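Local coordinates for cellobiose 2-epimerase (Ruminococcus albus, PDB 3VW5), which catalyses the reversible epimerization of cellobiose to 4-O-beta-D-glucosyl-D-mannose and folds as an (alpha/alpha)6 barrel, at residues L192-G197 with C255-D260; D220-K225 with D271-H276; L250-C255 with Y317-D322; N277-A282 with E323-S328. The protein carries 2 engineered substitutions. All coordinates share one frame; numbering follows the deposited sequence.

Contact 1 lies at the surface, whereas contacts 2, 3 and 4 are partly buried and cluster on one side of the chain's centre, their centres 12 to 14 Å apart. Contacts 1 and 3 both use helix 241-258 and share Cys255; contacts 2 and 4 both use helix 261-281, the next helix along the chain. Their chemistry differs. Contact 1 is a tyrosine ring clasped by aliphatic groups, and contact 2 sets a beta bulge against a helix, asparagine polar atoms resting on aliphatic groups beside a leucine-isoleucine pair. Contact 3 is the smallest, a carboxylate stacked on an imidazole. In contact 4 a long glutamine spans two well-separated helices, where Phe325 also meets His276 from contact 2.

Contact 1: residues L192-G197 with C255-D260; sequences LYKADG and CDVLGD
Two alternate helices of the (alpha/alpha)6 barrel, 179-196 and 241-258, meet near their C-terminal ends where the Tyr193 ring fits against Val257 and Leu258. A chi1 of -178° swings the ring away from its own backbone N and across to the other helix. Leu258 comes at it roughly at a right angle and sets CD2 over the middle of one face, a CH-pi contact 3.9 Å from the ring centroid and only 12° off the normal. Val257 takes the edge instead: its CG1 lies in the ring plane, 3.6 Å from Tyr193 CD2, while Val257 O is 3.3 Å from Tyr193 CE2. On the opposite face sits Gly197 CA, offset toward the rim, so Gly197, at the end of the tyrosine's own helix, helps to cover the ring. Val257 CG1 also meets Lys194 CB at 4.0 Å, and the bent lysine chain passes along the exposed border of the contact. The phenol end is held outside the two segments, where Tyr193 OH hydrogen-bonds Glu199 OE1. Putting an alanine at Tyr193 would probably strip Leu258 CD2 of the face it rests on, open a gap beside Val257 and leave Glu199 without this hydroxyl partner. Helix 199-216 closes the contact from one side, with Ala202 touching both Tyr193 and Leu258, while Lys194 reaches Arg124 of helix 109-126.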
loop_
_atom_site.group_PDB
_atom_site.type_symbol
_atom_site.label_atom_id
_atom_site.label_comp_id
_atom_site.label_asym_id
_atom_site.label_seq_id
_atom_site.Cartn_x
_atom_site.Cartn_y
_atom_site.Cartn_z
ATOM N N LEU A 192 4.749 -12.203 -5.332
ATOM C CA LEU A 192 5.887 -13.037 -5.711
ATOM C C LEU A 192 5.413 -14.449 -5.993
ATOM O O LEU A 192 5.950 -15.122 -6.852
ATOM C CB LEU A 192 6.924 -13.098 -4.588
ATOM C CG LEU A 192 8.401 -12.977 -4.980
ATOM C CD1 LEU A 192 9.293 -13.658 -3.937
ATOM C CD2 LEU A 192 8.664 -13.515 -6.374
ATOM N N TYR A 193 4.408 -14.905 -5.255
ATOM C CA TYR A 193 3.921 -16.264 -5.450
ATOM C C TYR A 193 3.072 -16.321 -6.715
ATOM O O TYR A 193 3.180 -17.250 -7.506
ATOM C CB TYR A 193 3.138 -16.749 -4.229
ATOM C CG TYR A 193 2.655 -18.166 -4.346
ATOM C CD1 TYR A 193 3.476 -19.237 -3.989
ATOM C CD2 TYR A 193 1.389 -18.442 -4.826
ATOM C CE1 TYR A 193 3.045 -20.534 -4.103
ATOM C CE2 TYR A 193 0.939 -19.740 -4.946
ATOM C CZ TYR A 193 1.772 -20.789 -4.579
ATOM O OH TYR A 193 1.319 -22.092 -4.703
ATOM N N LYS A 194 2.232 -15.310 -6.900
ATOM C CA LYS A 194 1.458 -15.162 -8.125
ATOM C C LYS A 194 2.392 -15.217 -9.328
ATOM O O LYS A 194 2.096 -15.863 -10.330
ATOM C CB LYS A 194 0.692 -13.833 -8.100
ATOM C CG LYS A 194 -0.033 -13.476 -9.389
ATOM C CD LYS A 194 -1.438 -12.989 -9.087
ATOM C CE LYS A 194 -2.489 -13.778 -9.877
ATOM N NZ LYS A 194 -3.888 -13.453 -9.436
ATOM N N ALA A 195 3.535 -14.551 -9.209
ATOM C CA ALA A 195 4.472 -14.442 -10.316
ATOM C C ALA A 195 5.156 -15.757 -10.710
ATOM O O ALA A 195 5.443 -15.971 -11.897
ATOM C CB ALA A 195 5.523 -13.376 -10.027
ATOM N N ASP A 196 5.428 -16.626 -9.731
ATOM C CA ASP A 196 6.393 -17.707 -9.952
ATOM C C ASP A 196 6.196 -18.985 -9.118
ATOM O O ASP A 196 6.988 -19.932 -9.223
ATOM C CB ASP A 196 7.807 -17.156 -9.756
ATOM C CG ASP A 196 8.865 -18.078 -10.278
ATOM O OD1 ASP A 196 9.042 -18.131 -11.513
ATOM O OD2 ASP A 196 9.530 -18.744 -9.455
ATOM N N GLY A 197 5.156 -18.989 -8.286
ATOM C CA GLY A 197 4.743 -20.164 -7.529
ATOM C C GLY A 197 5.722 -20.883 -6.609
ATOM O O GLY A 197 5.478 -22.025 -6.266
ATOM N N CYS A 255 -5.128 -15.585 0.118
ATOM C CA CYS A 255 -5.710 -16.916 0.214
ATOM C C CYS A 255 -6.156 -17.455 -1.138
ATOM O O CYS A 255 -6.116 -18.667 -1.372
ATOM C CB CYS A 255 -6.882 -16.923 1.192
ATOM S SG CYS A 255 -6.378 -16.687 2.892
ATOM N N ASP A 256 -6.603 -16.561 -2.019
ATOM C CA ASP A 256 -7.039 -16.959 -3.362
ATOM C C ASP A 256 -5.843 -17.346 -4.222
ATOM O O ASP A 256 -5.918 -18.296 -5.002
ATOM C CB ASP A 256 -7.825 -15.831 -4.047
ATOM C CG ASP A 256 -9.212 -15.649 -3.460
ATOM O OD1 ASP A 256 -9.671 -16.584 -2.766
ATOM O OD2 ASP A 256 -9.845 -14.587 -3.684
ATOM N N VAL A 257 -4.749 -16.602 -4.073
ATOM C CA VAL A 257 -3.537 -16.863 -4.826
ATOM C C VAL A 257 -2.859 -18.158 -4.362
ATOM O O VAL A 257 -2.248 -18.865 -5.158
ATOM C CB VAL A 257 -2.566 -15.653 -4.768
ATOM C CG1 VAL A 257 -1.234 -15.998 -5.389
ATOM C CG2 VAL A 257 -3.184 -14.451 -5.474
ATOM N N LEU A 258 -2.989 -18.480 -3.079
ATOM C CA LEU A 258 -2.483 -19.750 -2.565
ATOM C C LEU A 258 -3.383 -20.892 -3.019
ATOM O O LEU A 258 -2.915 -21.979 -3.356
ATOM C CB LEU A 258 -2.371 -19.721 -1.039
ATOM C CG LEU A 258 -1.186 -18.877 -0.569
ATOM C CD1 LEU A 258 -1.097 -18.792 0.941
ATOM C CD2 LEU A 258 0.082 -19.463 -1.156
ATOM N N GLY A 259 -4.682 -20.623 -3.039
ATOM C CA GLY A 259 -5.654 -21.593 -3.498
ATOM C C GLY A 259 -5.944 -22.693 -2.500
ATOM O O GLY A 259 -6.443 -23.743 -2.877
ATOM N N ASP A 260 -5.623 -22.464 -1.229
ATOM C CA ASP A 260 -6.031 -23.376 -0.156
ATOM C C ASP A 260 -7.435 -23.001 0.314
ATOM O O ASP A 260 -7.656 -21.912 0.863
ATOM C CB ASP A 260 -5.035 -23.333 1.009
ATOM C CG ASP A 260 -5.401 -24.288 2.150
ATOM O OD1 ASP A 260 -4.484 -24.623 2.943
ATOM O OD2 ASP A 260 -6.585 -24.703 2.269
#

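Contact 2: residues D220-K225 with D271-H276; sequences DTNALK and DLKISH
Asn222 lays its side-chain amide against the aliphatic part of Lys273, the two side chains crossing at a slant. The amide nitrogen does the touching: Asn222 ND2 lies 3.7 Å from Lys273 CB and 3.9 Å from Lys273 CD. These are packing contacts, and the polar partner of the amide is elsewhere, for Asn222 ND2 hydrogen-bonds Tyr217 OH. Lys273 starts out toward the asparagine, but its chain is extended beyond CG and carries the amino end away. The next residue, Ile274, packs against the carbonyl of the same asparagine, with its CG1 3.6 Å from Asn222 O and both CB and CG2 a little farther from that oxygen. Asn222 belongs to a G1 beta bulge, in which it and Ala223 together face Thr218. Its positive phi of 66° fits the first position of such a bulge, and the kink sets its side chain on the helix while Ala223 points away. From here strand 223-228 runs on as the middle member of a three-stranded antiparallel sheet, between 177-178 and 217-218. Leu224 then returns to the helix through its tip. CG lies anti to the carbonyl carbon (chi1 -60°), and from there CD2 reaches Ile274 CD1 at 4.1 Å, the two side chains meeting at about a right angle. Both are buried, and helix 241-258 is their common neighbour: Leu224 touches Ala247 and Ile274 touches Thr248. Leu224 is packed as well against Met212 and Val216 of helix 199-216.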
loop_
_atom_site.group_PDB
_atom_site.type_symbol
_atom_site.label_atom_id
_atom_site.label_comp_id
_atom_site.label_asym_id
_atom_site.label_seq_id
_atom_site.Cartn_x
_atom_site.Cartn_y
_atom_site.Cartn_z
ATOM N N ASP A 220 -13.009 -10.423 19.874
ATOM C CA ASP A 220 -14.222 -9.951 20.545
ATOM C C ASP A 220 -14.575 -8.544 20.112
ATOM O O ASP A 220 -15.532 -7.958 20.596
ATOM C CB ASP A 220 -14.075 -9.995 22.062
ATOM C CG ASP A 220 -13.018 -9.041 22.556
ATOM O OD1 ASP A 220 -11.907 -9.072 21.964
ATOM O OD2 ASP A 220 -13.290 -8.251 23.505
ATOM N N THR A 221 -13.798 -8.011 19.187
ATOM C CA THR A 221 -13.937 -6.625 18.778
ATOM C C THR A 221 -13.961 -6.506 17.256
ATOM O O THR A 221 -14.517 -5.561 16.700
ATOM C CB THR A 221 -12.767 -5.812 19.338
ATOM O OG1 THR A 221 -13.099 -5.373 20.658
ATOM C CG2 THR A 221 -12.496 -4.608 18.487
ATOM N N ASN A 222 -13.356 -7.497 16.608
ATOM C CA ASN A 222 -13.137 -7.514 15.168
ATOM C C ASN A 222 -12.176 -6.440 14.692
ATOM O O ASN A 222 -12.168 -6.117 13.508
ATOM C CB ASN A 222 -14.455 -7.414 14.396
ATOM C CG ASN A 222 -15.532 -8.309 14.965
ATOM O OD1 ASN A 222 -16.546 -7.827 15.475
ATOM N ND2 ASN A 222 -15.319 -9.618 14.887
ATOM N N ALA A 223 -11.379 -5.886 15.600
ATOM C CA ALA A 223 -10.348 -4.918 15.231
ATOM C C ALA A 223 -8.996 -5.597 14.984
ATOM O O ALA A 223 -8.765 -6.727 15.420
ATOM C CB ALA A 223 -10.202 -3.871 16.301
ATOM N N LEU A 224 -8.108 -4.897 14.282
ATOM C CA LEU A 224 -6.715 -5.300 14.176
ATOM C C LEU A 224 -5.889 -4.445 15.106
ATOM O O LEU A 224 -6.036 -3.217 15.117
ATOM C CB LEU A 224 -6.207 -5.083 12.756
ATOM C CG LEU A 224 -6.940 -5.858 11.670
ATOM C CD1 LEU A 224 -6.350 -5.524 10.316
ATOM C CD2 LEU A 224 -6.849 -7.345 11.956
ATOM N N LYS A 225 -5.018 -5.071 15.889
ATOM C CA LYS A 225 -4.083 -4.299 16.693
ATOM C C LYS A 225 -3.040 -3.671 15.761
ATOM O O LYS A 225 -2.787 -4.184 14.664
ATOM C CB LYS A 225 -3.427 -5.183 17.744
ATOM C CG LYS A 225 -4.394 -5.768 18.749
ATOM C CD LYS A 225 -3.709 -6.841 19.585
ATOM C CE LYS A 225 -4.705 -7.858 20.132
ATOM N NZ LYS A 225 -5.256 -8.775 19.081
ATOM N N ASP A 271 -12.389 -11.866 7.642
ATOM C CA ASP A 271 -12.376 -10.616 6.891
ATOM C C ASP A 271 -13.750 -9.937 6.800
ATOM O O ASP A 271 -13.860 -8.703 6.958
ATOM C CB ASP A 271 -11.784 -10.859 5.504
ATOM C CG ASP A 271 -10.319 -11.227 5.569
ATOM O OD1 ASP A 271 -9.659 -10.799 6.542
ATOM O OD2 ASP A 271 -9.831 -11.941 4.664
ATOM N N LEU A 272 -14.786 -10.741 6.550
ATOM C CA LEU A 272 -16.156 -10.243 6.575
ATOM C C LEU A 272 -16.481 -9.619 7.936
ATOM O O LEU A 272 -17.105 -8.555 8.011
ATOM C CB LEU A 272 -17.151 -11.357 6.246
ATOM C CG LEU A 272 -17.589 -11.457 4.781
ATOM C CD1 LEU A 272 -18.521 -12.629 4.574
ATOM C CD2 LEU A 272 -18.255 -10.179 4.317
ATOM N N LYS A 273 -16.060 -10.271 9.018
ATOM C CA LYS A 273 -16.376 -9.753 10.338
ATOM C C LYS A 273 -15.751 -8.385 10.518
ATOM O O LYS A 273 -16.361 -7.490 11.094
ATOM C CB LYS A 273 -15.902 -10.700 11.442
ATOM C CG LYS A 273 -16.866 -11.827 11.740
ATOM C CD LYS A 273 -16.295 -12.762 12.767
ATOM C CE LYS A 273 -16.934 -14.135 12.653
ATOM N NZ LYS A 273 -16.149 -15.150 13.422
ATOM N N ILE A 274 -14.530 -8.238 10.020
ATOM C CA ILE A 274 -13.819 -6.970 10.076
ATOM C C ILE A 274 -14.517 -5.962 9.163
ATOM O O ILE A 274 -14.692 -4.809 9.528
ATOM C CB ILE A 274 -12.337 -7.143 9.676
ATOM C CG1 ILE A 274 -11.667 -8.168 10.604
ATOM C CG2 ILE A 274 -11.605 -5.787 9.667
ATOM C CD1 ILE A 274 -10.284 -8.568 10.180
ATOM N N SER A 275 -14.921 -6.415 7.980
ATOM C CA SER A 275 -15.671 -5.575 7.060
ATOM C C SER A 275 -16.945 -5.023 7.677
ATOM O O SER A 275 -17.233 -3.829 7.553
ATOM C CB SER A 275 -16.031 -6.353 5.809
ATOM O OG SER A 275 -14.960 -6.322 4.896
ATOM N N HIS A 276 -17.731 -5.884 8.313
ATOM C CA HIS A 276 -18.988 -5.416 8.876
ATOM C C HIS A 276 -18.705 -4.408 9.957
ATOM O O HIS A 276 -19.372 -3.378 10.032
ATOM C CB HIS A 276 -19.859 -6.559 9.424
ATOM C CG HIS A 276 -20.669 -7.247 8.368
ATOM N ND1 HIS A 276 -21.780 -6.658 7.786
ATOM C CD2 HIS A 276 -20.508 -8.458 7.762
ATOM C CE1 HIS A 276 -22.279 -7.494 6.870
ATOM N NE2 HIS A 276 -21.530 -8.593 6.843
#

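Contact 3: residues L250-C255 with Y317-D322; sequences LMDRAC and YQHSGD
Asp252 of helix 241-258 and His319, in the turn after helix 303-318, approach from opposite directions and join two helices of the (alpha/alpha)6 barrel. Their flat groups stack, the carboxylate tilted 28° from the imidazole plane. This pair is the whole close-packed part of the contact. Asp252 OD2 lies over one face of the ring, offset toward its rim, at 3.2 Å from His319 CE1. Asp252 CG follows at 3.6 Å from His319 NE2. OD2 is also 3.4 Å from His319 NE2, but above the ring, at an angle too poor for a hydrogen bond. Each group finds its polar partner in Asn315: Asp252 OD2 accepts from the side-chain ND2, and His319 ND1 donates to the backbone O, so one residue of helix 303-318 positions both. Away from this pair the segments diverge, and even the nearest CA atoms, those of Asp252 and His319, are 9.3 Å apart. The exposed side is the turn itself, held from within. Ser320 OG accepts from Asp322 N at 3.2 Å and 162°, an ST turn; exposed Gly321 lies between them, and Asp322 then N-caps helix 323-340. On the buried side, Asp252 has Asp271 of helix 261-281 as a neighbour. Two acidic groups so placed may make full ionisation of both less favourable, and if the imidazole were protonated, it would probably help offset the charge gathered at Asp252.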
loop_
_atom_site.group_PDB
_atom_site.type_symbol
_atom_site.label_atom_id
_atom_site.label_comp_id
_atom_site.label_asym_id
_atom_site.label_seq_id
_atom_site.Cartn_x
_atom_site.Cartn_y
_atom_site.Cartn_z
ATOM N N LEU A 250 -6.855 -7.680 1.044
ATOM C CA LEU A 250 -5.486 -8.123 0.834
ATOM C C LEU A 250 -5.297 -9.560 1.310
ATOM O O LEU A 250 -4.595 -10.349 0.683
ATOM C CB LEU A 250 -4.529 -7.206 1.583
ATOM C CG LEU A 250 -3.651 -6.302 0.729
ATOM C CD1 LEU A 250 -4.289 -6.065 -0.623
ATOM C CD2 LEU A 250 -3.355 -5.010 1.457
ATOM N N MET A 251 -5.921 -9.901 2.430
ATOM C CA MET A 251 -5.784 -11.242 2.968
ATOM C C MET A 251 -6.565 -12.288 2.155
ATOM O O MET A 251 -6.092 -13.417 1.976
ATOM C CB MET A 251 -6.166 -11.260 4.443
ATOM C CG MET A 251 -5.067 -10.732 5.327
ATOM S SD MET A 251 -5.376 -10.881 7.105
ATOM C CE MET A 251 -6.873 -9.940 7.330
ATOM N N ASP A 252 -7.748 -11.906 1.667
ATOM C CA ASP A 252 -8.528 -12.759 0.773
ATOM C C ASP A 252 -7.732 -12.987 -0.492
ATOM O O ASP A 252 -7.657 -14.105 -0.995
ATOM C CB ASP A 252 -9.875 -12.122 0.410
ATOM C CG ASP A 252 -10.889 -12.202 1.538
ATOM O OD1 ASP A 252 -10.698 -13.022 2.460
ATOM O OD2 ASP A 252 -11.882 -11.442 1.501
ATOM N N ARG A 253 -7.133 -11.912 -0.997
ATOM C CA ARG A 253 -6.287 -11.989 -2.179
ATOM C C ARG A 253 -5.203 -13.035 -1.963
ATOM O O ARG A 253 -5.017 -13.912 -2.796
ATOM C CB ARG A 253 -5.669 -10.622 -2.495
ATOM C CG ARG A 253 -4.587 -10.596 -3.592
ATOM C CD ARG A 253 -5.108 -11.039 -4.954
ATOM N NE ARG A 253 -6.519 -10.721 -5.157
ATOM C CZ ARG A 253 -6.965 -9.604 -5.738
ATOM N NH1 ARG A 253 -6.103 -8.678 -6.171
ATOM N NH2 ARG A 253 -8.281 -9.408 -5.883
ATOM N N ALA A 254 -4.503 -12.948 -0.834
ATOM C CA ALA A 254 -3.453 -13.917 -0.495
ATOM C C ALA A 254 -3.973 -15.369 -0.501
ATOM O O ALA A 254 -3.337 -16.267 -1.060
ATOM C CB ALA A 254 -2.795 -13.570 0.860
ATOM N N CYS A 255 -5.128 -15.585 0.118
ATOM C CA CYS A 255 -5.710 -16.916 0.214
ATOM C C CYS A 255 -6.156 -17.455 -1.138
ATOM O O CYS A 255 -6.116 -18.667 -1.372
ATOM C CB CYS A 255 -6.882 -16.923 1.192
ATOM S SG CYS A 255 -6.378 -16.687 2.892
ATOM N N TYR A 317 -18.779 -7.386 -0.463
ATOM C CA TYR A 317 -19.958 -7.760 -1.232
ATOM C C TYR A 317 -19.686 -9.090 -1.943
ATOM O O TYR A 317 -20.430 -10.061 -1.781
ATOM C CB TYR A 317 -20.328 -6.671 -2.245
ATOM C CG TYR A 317 -21.399 -7.111 -3.219
ATOM C CD1 TYR A 317 -22.727 -7.225 -2.812
ATOM C CD2 TYR A 317 -21.083 -7.437 -4.537
ATOM C CE1 TYR A 317 -23.715 -7.642 -3.692
ATOM C CE2 TYR A 317 -22.064 -7.856 -5.431
ATOM C CZ TYR A 317 -23.382 -7.956 -5.005
ATOM O OH TYR A 317 -24.374 -8.373 -5.878
ATOM N N GLN A 318 -18.596 -9.136 -2.704
ATOM C CA GLN A 318 -18.237 -10.343 -3.443
ATOM C C GLN A 318 -18.194 -11.616 -2.587
ATOM O O GLN A 318 -18.477 -12.700 -3.084
ATOM C CB GLN A 318 -16.917 -10.159 -4.175
ATOM C CG GLN A 318 -17.009 -9.207 -5.338
ATOM C CD GLN A 318 -15.704 -9.098 -6.112
ATOM O OE1 GLN A 318 -14.639 -8.848 -5.539
ATOM N NE2 GLN A 318 -15.782 -9.282 -7.424
ATOM N N HIS A 319 -17.848 -11.487 -1.311
ATOM C CA HIS A 319 -17.772 -12.647 -0.428
ATOM C C HIS A 319 -19.053 -12.873 0.362
ATOM O O HIS A 319 -19.128 -13.815 1.153
ATOM C CB HIS A 319 -16.614 -12.503 0.558
ATOM C CG HIS A 319 -15.267 -12.776 -0.036
ATOM N ND1 HIS A 319 -14.572 -11.842 -0.772
ATOM C CD2 HIS A 319 -14.474 -13.871 0.020
ATOM C CE1 HIS A 319 -13.417 -12.353 -1.153
ATOM N NE2 HIS A 319 -13.332 -13.583 -0.684
ATOM N N SER A 320 -20.060 -12.025 0.169
ATOM C CA SER A 320 -21.235 -12.090 1.046
ATOM C C SER A 320 -22.600 -11.986 0.356
ATOM O O SER A 320 -23.587 -12.530 0.856
ATOM C CB SER A 320 -21.135 -11.020 2.136
ATOM O OG SER A 320 -21.261 -9.731 1.570
ATOM N N GLY A 321 -22.654 -11.269 -0.764
ATOM C CA GLY A 321 -23.906 -10.982 -1.441
ATOM C C GLY A 321 -24.710 -9.848 -0.811
ATOM O O GLY A 321 -25.780 -9.485 -1.306
ATOM N N ASP A 322 -24.209 -9.289 0.288
ATOM C CA ASP A 322 -24.882 -8.173 0.957
ATOM C C ASP A 322 -24.711 -6.852 0.187
ATOM O O ASP A 322 -23.594 -6.391 -0.061
ATOM C CB ASP A 322 -24.385 -8.042 2.400
ATOM C CG ASP A 322 -25.218 -7.071 3.226
ATOM O OD1 ASP A 322 -25.894 -6.197 2.633
ATOM O OD2 ASP A 322 -25.194 -7.172 4.481
#

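Contact 4: residues N277-A282 with E323-S328; sequences NIQDIA and EKFLES
An extended chain, with CG anti to the backbone N (chi1 -178°) and no bend on the way to CD, pushes the Gln279 amide straight out from its helix and in among Lys324, Phe325 and Ser328. Its carbon CD ends up 3.5 Å from Lys324 CG, where the two chains cross diagonally. The same Gln279 CD is 3.6 Å from Phe325 CD1, with the amide and phenyl planes only 13° apart. Further back, Gln279 CG passes 3.7 Å from Ser328 OG. Lys324 CG and CD pass across the amide, and the bend beyond them keeps CE close to it. The extended glutamine spans the gap between helices 261-281 and 323-340, alternate helices of the (alpha/alpha)6 barrel, whose short segment axes approach to 11.4 Å and cross at 57°. Helix 303-318 lies between them in the sequence and lines the same interface, Phe313 touching both Gln279 and Ser328. Were Gln279 replaced by an alanine, the space between the helices would probably be left as a gap, with Lys324 and the CD1 and CE1 atoms of Phe325 losing the group they pack on. The Phe325 ring is buried and extends the contact back along helix 261-281. It meets the His276 ring with the planes inclined to each other, and it also touches Leu272 and Ser275, while Ala316 of helix 303-318 is a further neighbour.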
loop_
_atom_site.group_PDB
_atom_site.type_symbol
_atom_site.label_atom_id
_atom_site.label_comp_id
_atom_site.label_asym_id
_atom_site.label_seq_id
_atom_site.Cartn_x
_atom_site.Cartn_y
_atom_site.Cartn_z
ATOM N N ASN A 277 -17.704 -4.702 10.781
ATOM C CA ASN A 277 -17.329 -3.794 11.855
ATOM C C ASN A 277 -16.980 -2.397 11.345
ATOM O O ASN A 277 -17.502 -1.408 11.850
ATOM C CB ASN A 277 -16.177 -4.344 12.680
ATOM C CG ASN A 277 -16.077 -3.669 14.031
ATOM O OD1 ASN A 277 -17.065 -3.589 14.763
ATOM N ND2 ASN A 277 -14.895 -3.156 14.362
ATOM N N ILE A 278 -16.109 -2.323 10.338
ATOM C CA ILE A 278 -15.673 -1.048 9.776
ATOM C C ILE A 278 -16.833 -0.245 9.182
ATOM O O ILE A 278 -16.927 0.973 9.375
ATOM C CB ILE A 278 -14.553 -1.253 8.729
ATOM C CG1 ILE A 278 -13.275 -1.655 9.452
ATOM C CG2 ILE A 278 -14.300 0.037 7.943
ATOM C CD1 ILE A 278 -12.825 -0.607 10.455
ATOM N N GLN A 279 -17.712 -0.939 8.470
ATOM C CA GLN A 279 -18.899 -0.320 7.893
ATOM C C GLN A 279 -19.824 0.286 8.959
ATOM O O GLN A 279 -20.411 1.352 8.749
ATOM C CB GLN A 279 -19.655 -1.340 7.039
ATOM C CG GLN A 279 -20.878 -0.790 6.355
ATOM C CD GLN A 279 -21.592 -1.836 5.548
ATOM O OE1 GLN A 279 -21.799 -1.669 4.346
ATOM N NE2 GLN A 279 -21.968 -2.939 6.200
ATOM N N ASP A 280 -19.935 -0.374 10.107
ATOM C CA ASP A 280 -20.804 0.110 11.175
ATOM C C ASP A 280 -20.179 1.263 11.974
ATOM O O ASP A 280 -20.880 2.168 12.444
ATOM C CB ASP A 280 -21.204 -1.050 12.106
ATOM C CG ASP A 280 -22.040 -0.588 13.312
ATOM O OD1 ASP A 280 -21.871 -1.173 14.420
ATOM O OD2 ASP A 280 -22.862 0.364 13.160
ATOM N N ILE A 281 -18.859 1.234 12.083
ATOM C CA ILE A 281 -18.115 1.976 13.096
ATOM C C ILE A 281 -17.346 3.162 12.539
ATOM O O ILE A 281 -17.095 4.142 13.232
ATOM C CB ILE A 281 -17.136 1.000 13.794
ATOM C CG1 ILE A 281 -17.863 0.313 14.939
ATOM C CG2 ILE A 281 -15.839 1.674 14.248
ATOM C CD1 ILE A 281 -19.036 1.133 15.412
ATOM N N ALA A 282 -16.980 3.067 11.270
ATOM C CA ALA A 282 -16.063 4.018 10.677
ATOM C C ALA A 282 -16.682 4.782 9.507
ATOM O O ALA A 282 -16.160 5.828 9.097
ATOM C CB ALA A 282 -14.810 3.308 10.243
ATOM N N GLU A 323 -25.826 -6.242 -0.186
ATOM C CA GLU A 323 -25.782 -5.101 -1.090
ATOM C C GLU A 323 -25.408 -3.805 -0.396
ATOM O O GLU A 323 -24.948 -2.852 -1.037
ATOM C CB GLU A 323 -27.108 -4.968 -1.848
ATOM C CG GLU A 323 -27.093 -5.733 -3.181
ATOM C CD GLU A 323 -28.463 -6.230 -3.617
ATOM O OE1 GLU A 323 -29.485 -5.808 -3.015
ATOM O OE2 GLU A 323 -28.515 -7.057 -4.565
ATOM N N LYS A 324 -25.566 -3.776 0.919
ATOM C CA LYS A 324 -25.226 -2.571 1.660
ATOM C C LYS A 324 -23.726 -2.267 1.550
ATOM O O LYS A 324 -23.319 -1.108 1.610
ATOM C CB LYS A 324 -25.773 -2.634 3.100
ATOM C CG LYS A 324 -24.806 -2.350 4.234
ATOM C CD LYS A 324 -25.431 -2.672 5.628
ATOM C CE LYS A 324 -25.452 -4.211 5.954
ATOM N NZ LYS A 324 -25.786 -4.579 7.396
ATOM N N PHE A 325 -22.916 -3.300 1.322
ATOM C CA PHE A 325 -21.475 -3.107 1.111
ATOM C C PHE A 325 -21.233 -2.331 -0.181
ATOM O O PHE A 325 -20.391 -1.411 -0.248
ATOM C CB PHE A 325 -20.732 -4.444 1.067
ATOM C CG PHE A 325 -20.455 -5.046 2.425
ATOM C CD1 PHE A 325 -19.929 -4.281 3.450
ATOM C CD2 PHE A 325 -20.708 -6.388 2.667
ATOM C CE1 PHE A 325 -19.661 -4.843 4.693
ATOM C CE2 PHE A 325 -20.442 -6.959 3.909
ATOM C CZ PHE A 325 -19.920 -6.184 4.927
ATOM N N LEU A 326 -21.996 -2.705 -1.202
ATOM C CA LEU A 326 -21.983 -2.037 -2.497
ATOM C C LEU A 326 -22.366 -0.562 -2.392
ATOM O O LEU A 326 -21.684 0.307 -2.933
ATOM C CB LEU A 326 -22.959 -2.738 -3.423
ATOM C CG LEU A 326 -22.394 -2.995 -4.806
ATOM C CD1 LEU A 326 -20.877 -2.873 -4.777
ATOM C CD2 LEU A 326 -22.827 -4.370 -5.266
ATOM N N GLU A 327 -23.475 -0.286 -1.710
ATOM C CA GLU A 327 -23.892 1.088 -1.473
ATOM C C GLU A 327 -22.806 1.879 -0.753
ATOM O O GLU A 327 -22.498 3.011 -1.133
ATOM C CB GLU A 327 -25.208 1.141 -0.693
ATOM C CG GLU A 327 -26.452 1.251 -1.588
ATOM C CD GLU A 327 -27.337 0.004 -1.550
ATOM O OE1 GLU A 327 -27.430 -0.679 -2.604
ATOM O OE2 GLU A 327 -27.948 -0.285 -0.478
ATOM N N SER A 328 -22.201 1.281 0.269
ATOM C CA SER A 328 -21.106 1.948 0.973
ATOM C C SER A 328 -19.967 2.303 0.013
ATOM O O SER A 328 -19.454 3.424 0.032
ATOM C CB SER A 328 -20.583 1.076 2.110
ATOM O OG SER A 328 -21.578 0.889 3.093
#